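Local coordinates for protein FkbI (Streptomyces hygroscopicus, PDB 1R2J) that probably acts as an FAD-dependent acyl-ACP dehydrogenase of the acyl-CoA dehydrogenase family, taking part in the biosynthesis of the methoxymalonyl extender unit of FK520, at residues 239-247 / 314-325. Numbering follows the deposited sequence.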
loop_
_atom_site.group_PDB
_atom_site.type_symbol
_atom_site.label_atom_id
_atom_site.label_comp_id
_atom_site.label_asym_id
_atom_site.label_seq_id
_atom_site.Cartn_x
_atom_site.Cartn_y
_atom_site.Cartn_z
ATOM N N ALA A 239 0.572 -12.312 -11.307
ATOM C CA ALA A 239 -0.022 -11.876 -12.573
ATOM C C ALA A 239 0.973 -11.975 -13.725
ATOM O O ALA A 239 0.616 -12.383 -14.838
ATOM C CB ALA A 239 -0.533 -10.445 -12.455
ATOM N N CYS A 240 2.222 -11.601 -13.460
ATOM C CA CYS A 240 3.248 -11.655 -14.494
ATOM C C CYS A 240 3.597 -13.093 -14.865
ATOM O O CYS A 240 3.730 -13.416 -16.046
ATOM C CB CYS A 240 4.509 -10.916 -14.045
ATOM S SG CYS A 240 4.271 -9.131 -13.936
ATOM N N ARG A 241 3.735 -13.955 -13.863
ATOM C CA ARG A 241 4.061 -15.354 -14.129
ATOM C C ARG A 241 2.935 -16.036 -14.910
ATOM O O ARG A 241 3.188 -16.743 -15.889
ATOM C CB ARG A 241 4.320 -16.108 -12.816
ATOM C CG ARG A 241 4.744 -17.575 -12.999
ATOM C CD ARG A 241 3.564 -18.536 -12.871
ATOM N NE ARG A 241 3.002 -18.480 -11.525
ATOM C CZ ARG A 241 1.930 -19.154 -11.119
ATOM N NH1 ARG A 241 1.277 -19.956 -11.954
ATOM N NH2 ARG A 241 1.510 -19.022 -9.866
ATOM N N THR A 242 1.692 -15.803 -14.500
ATOM C CA THR A 242 0.560 -16.429 -15.178
ATOM C C THR A 242 0.341 -15.915 -16.597
ATOM O O THR A 242 -0.051 -16.676 -17.477
ATOM C CB THR A 242 -0.739 -16.267 -14.369
ATOM O OG1 THR A 242 -0.994 -14.877 -14.141
ATOM C CG2 THR A 242 -0.618 -16.983 -13.034
ATOM N N ALA A 243 0.592 -14.630 -16.825
ATOM C CA ALA A 243 0.424 -14.053 -18.156
ATOM C C ALA A 243 1.538 -14.551 -19.085
ATOM O O ALA A 243 1.289 -14.854 -20.248
ATOM C CB ALA A 243 0.447 -12.519 -18.083
ATOM N N ALA A 244 2.760 -14.632 -18.566
ATOM C CA ALA A 244 3.890 -15.094 -19.357
ATOM C C ALA A 244 3.715 -16.566 -19.726
ATOM O O ALA A 244 3.918 -16.946 -20.874
ATOM C CB ALA A 244 5.197 -14.893 -18.584
ATOM N N VAL A 245 3.341 -17.395 -18.757
ATOM C CA VAL A 245 3.146 -18.806 -19.046
ATOM C C VAL A 245 2.017 -18.983 -20.064
ATOM O O VAL A 245 2.145 -19.765 -21.002
ATOM C CB VAL A 245 2.832 -19.613 -17.766
ATOM C CG1 VAL A 245 4.017 -19.566 -16.820
ATOM C CG2 VAL A 245 1.617 -19.042 -17.076
ATOM N N ALA A 246 0.922 -18.247 -19.892
ATOM C CA ALA A 246 -0.207 -18.356 -20.821
ATOM C C ALA A 246 0.245 -18.047 -22.245
ATOM O O ALA A 246 -0.133 -18.743 -23.188
ATOM C CB ALA A 246 -1.328 -17.410 -20.411
ATOM N N HIS A 247 1.062 -17.009 -22.400
ATOM C CA HIS A 247 1.556 -16.627 -23.720
ATOM C C HIS A 247 2.558 -17.665 -24.238
ATOM O O HIS A 247 2.551 -18.020 -25.418
ATOM C CB HIS A 247 2.224 -15.248 -23.647
ATOM C CG HIS A 247 2.519 -14.636 -24.984
ATOM N ND1 HIS A 247 1.530 -14.289 -25.881
ATOM C CD2 HIS A 247 3.690 -14.266 -25.556
ATOM C CE1 HIS A 247 2.077 -13.726 -26.945
ATOM N NE2 HIS A 247 3.387 -13.699 -26.773
ATOM N N GLY A 314 10.632 -9.072 -12.382
ATOM C CA GLY A 314 9.681 -10.003 -12.973
ATOM C C GLY A 314 8.798 -9.350 -14.024
ATOM O O GLY A 314 8.527 -9.932 -15.074
ATOM N N ALA A 315 8.346 -8.133 -13.750
ATOM C CA ALA A 315 7.484 -7.426 -14.686
ATOM C C ALA A 315 8.217 -7.159 -15.998
ATOM O O ALA A 315 7.632 -7.303 -17.066
ATOM C CB ALA A 315 6.984 -6.114 -14.062
ATOM N N ALA A 316 9.495 -6.783 -15.922
ATOM C CA ALA A 316 10.271 -6.521 -17.133
ATOM C C ALA A 316 10.442 -7.808 -17.940
ATOM O O ALA A 316 10.386 -7.794 -19.170
ATOM C CB ALA A 316 11.641 -5.930 -16.777
ATOM N N THR A 317 10.638 -8.917 -17.234
ATOM C CA THR A 317 10.814 -10.228 -17.857
ATOM C C THR A 317 9.528 -10.681 -18.551
ATOM O O THR A 317 9.562 -11.193 -19.675
ATOM C CB THR A 317 11.227 -11.265 -16.800
ATOM O OG1 THR A 317 12.499 -10.887 -16.259
ATOM C CG2 THR A 317 11.320 -12.665 -17.402
ATOM N N ALA A 318 8.394 -10.477 -17.882
ATOM C CA ALA A 318 7.101 -10.861 -18.441
ATOM C C ALA A 318 6.804 -10.010 -19.677
ATOM O O ALA A 318 6.276 -10.507 -20.673
ATOM C CB ALA A 318 5.988 -10.680 -17.395
ATOM N N ALA A 319 7.134 -8.725 -19.608
ATOM C CA ALA A 319 6.897 -7.847 -20.745
ATOM C C ALA A 319 7.704 -8.344 -21.936
ATOM O O ALA A 319 7.243 -8.282 -23.072
ATOM C CB ALA A 319 7.290 -6.411 -20.403
ATOM N N GLN A 320 8.910 -8.837 -21.671
ATOM C CA GLN A 320 9.776 -9.346 -22.731
ATOM C C GLN A 320 9.129 -10.560 -23.399
ATOM O O GLN A 320 9.096 -10.666 -24.623
ATOM C CB GLN A 320 11.135 -9.739 -22.153
ATOM C CG GLN A 320 12.148 -10.188 -23.198
ATOM C CD GLN A 320 12.658 -9.030 -24.021
ATOM O OE1 GLN A 320 13.215 -9.214 -25.108
ATOM N NE2 GLN A 320 12.480 -7.822 -23.501
ATOM N N VAL A 321 8.619 -11.475 -22.581
ATOM C CA VAL A 321 7.967 -12.687 -23.066
ATOM C C VAL A 321 6.757 -12.369 -23.941
ATOM O O VAL A 321 6.640 -12.867 -25.068
ATOM C CB VAL A 321 7.527 -13.574 -21.875
ATOM C CG1 VAL A 321 6.729 -14.783 -22.372
ATOM C CG2 VAL A 321 8.770 -14.045 -21.101
ATOM N N LEU A 322 5.860 -11.531 -23.430
ATOM C CA LEU A 322 4.677 -11.164 -24.195
ATOM C C LEU A 322 5.000 -10.359 -25.439
ATOM O O LEU A 322 4.248 -10.380 -26.404
ATOM C CB LEU A 322 3.690 -10.388 -23.325
ATOM C CG LEU A 322 2.737 -11.343 -22.611
ATOM C CD1 LEU A 322 3.435 -11.971 -21.410
ATOM C CD2 LEU A 322 1.503 -10.590 -22.184
ATOM N N ALA A 323 6.122 -9.648 -25.410
ATOM C CA ALA A 323 6.541 -8.838 -26.539
ATOM C C ALA A 323 5.438 -7.889 -27.028
ATOM O O ALA A 323 4.782 -7.220 -26.231
ATOM C CB ALA A 323 7.016 -9.750 -27.690
ATOM N N SER A 324 5.219 -7.847 -28.339
ATOM C CA SER A 324 4.215 -6.948 -28.899
ATOM C C SER A 324 2.822 -7.176 -28.338
ATOM O O SER A 324 2.023 -6.245 -28.273
ATOM C CB SER A 324 4.175 -7.057 -30.427
ATOM O OG SER A 324 3.535 -8.246 -30.842
ATOM N N ALA A 325 2.527 -8.403 -27.922
ATOM C CA ALA A 325 1.209 -8.708 -27.367
ATOM C C ALA A 325 0.963 -8.014 -26.017
ATOM O O ALA A 325 -0.177 -7.731 -25.658
ATOM C CB ALA A 325 1.039 -10.217 -27.219
#
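H247 lays its imidazole across the C-terminal end of helix 297-322: one ring face rests on L322, with CG of H247 4.1 Å from CG of L322, while the ring edge carrying CD2 meets the carbonyl O of V321 at 3.3 Å. NE2 of H247 lies 3.4 Å from O of L322, at a poor angle for a hydrogen bond. CE1 of H247 lies 3.7 Å from CB of A325. With CG anti to the backbone N (chi1 -168°), the ring reaches across to the neighbouring helix. Deeper in, CB of C240 meets CB of A318 at 3.7 Å, and its SG packs on CA of A315. Between these levels, CD1 of L322 comes within 3.8 Å of CA of A244, and V321 CG1 packs on the same alanine. The axes run nearly parallel, 18° apart, approaching to 9.0 Å, a helix pair of the C-terminal helical domain of the acyl-CoA dehydrogenase fold. L271 of helix 262-287 touches A244, and A336 of helix 332-345 touches C240. A323, with positive phi, ends the helical path; A325, in the short 3-10 segment that follows, points its CB toward helix 219-248. An alanine in place of H247 would probably leave L322 and A325 without the ring that spans them, opening a gap at the helix end. Small side chains let the backbones come near, CA of A244 to CA of A318 at 5.4 Å; van der Waals packing joins the helices, the imidazole lying against carbonyls without a directional bond.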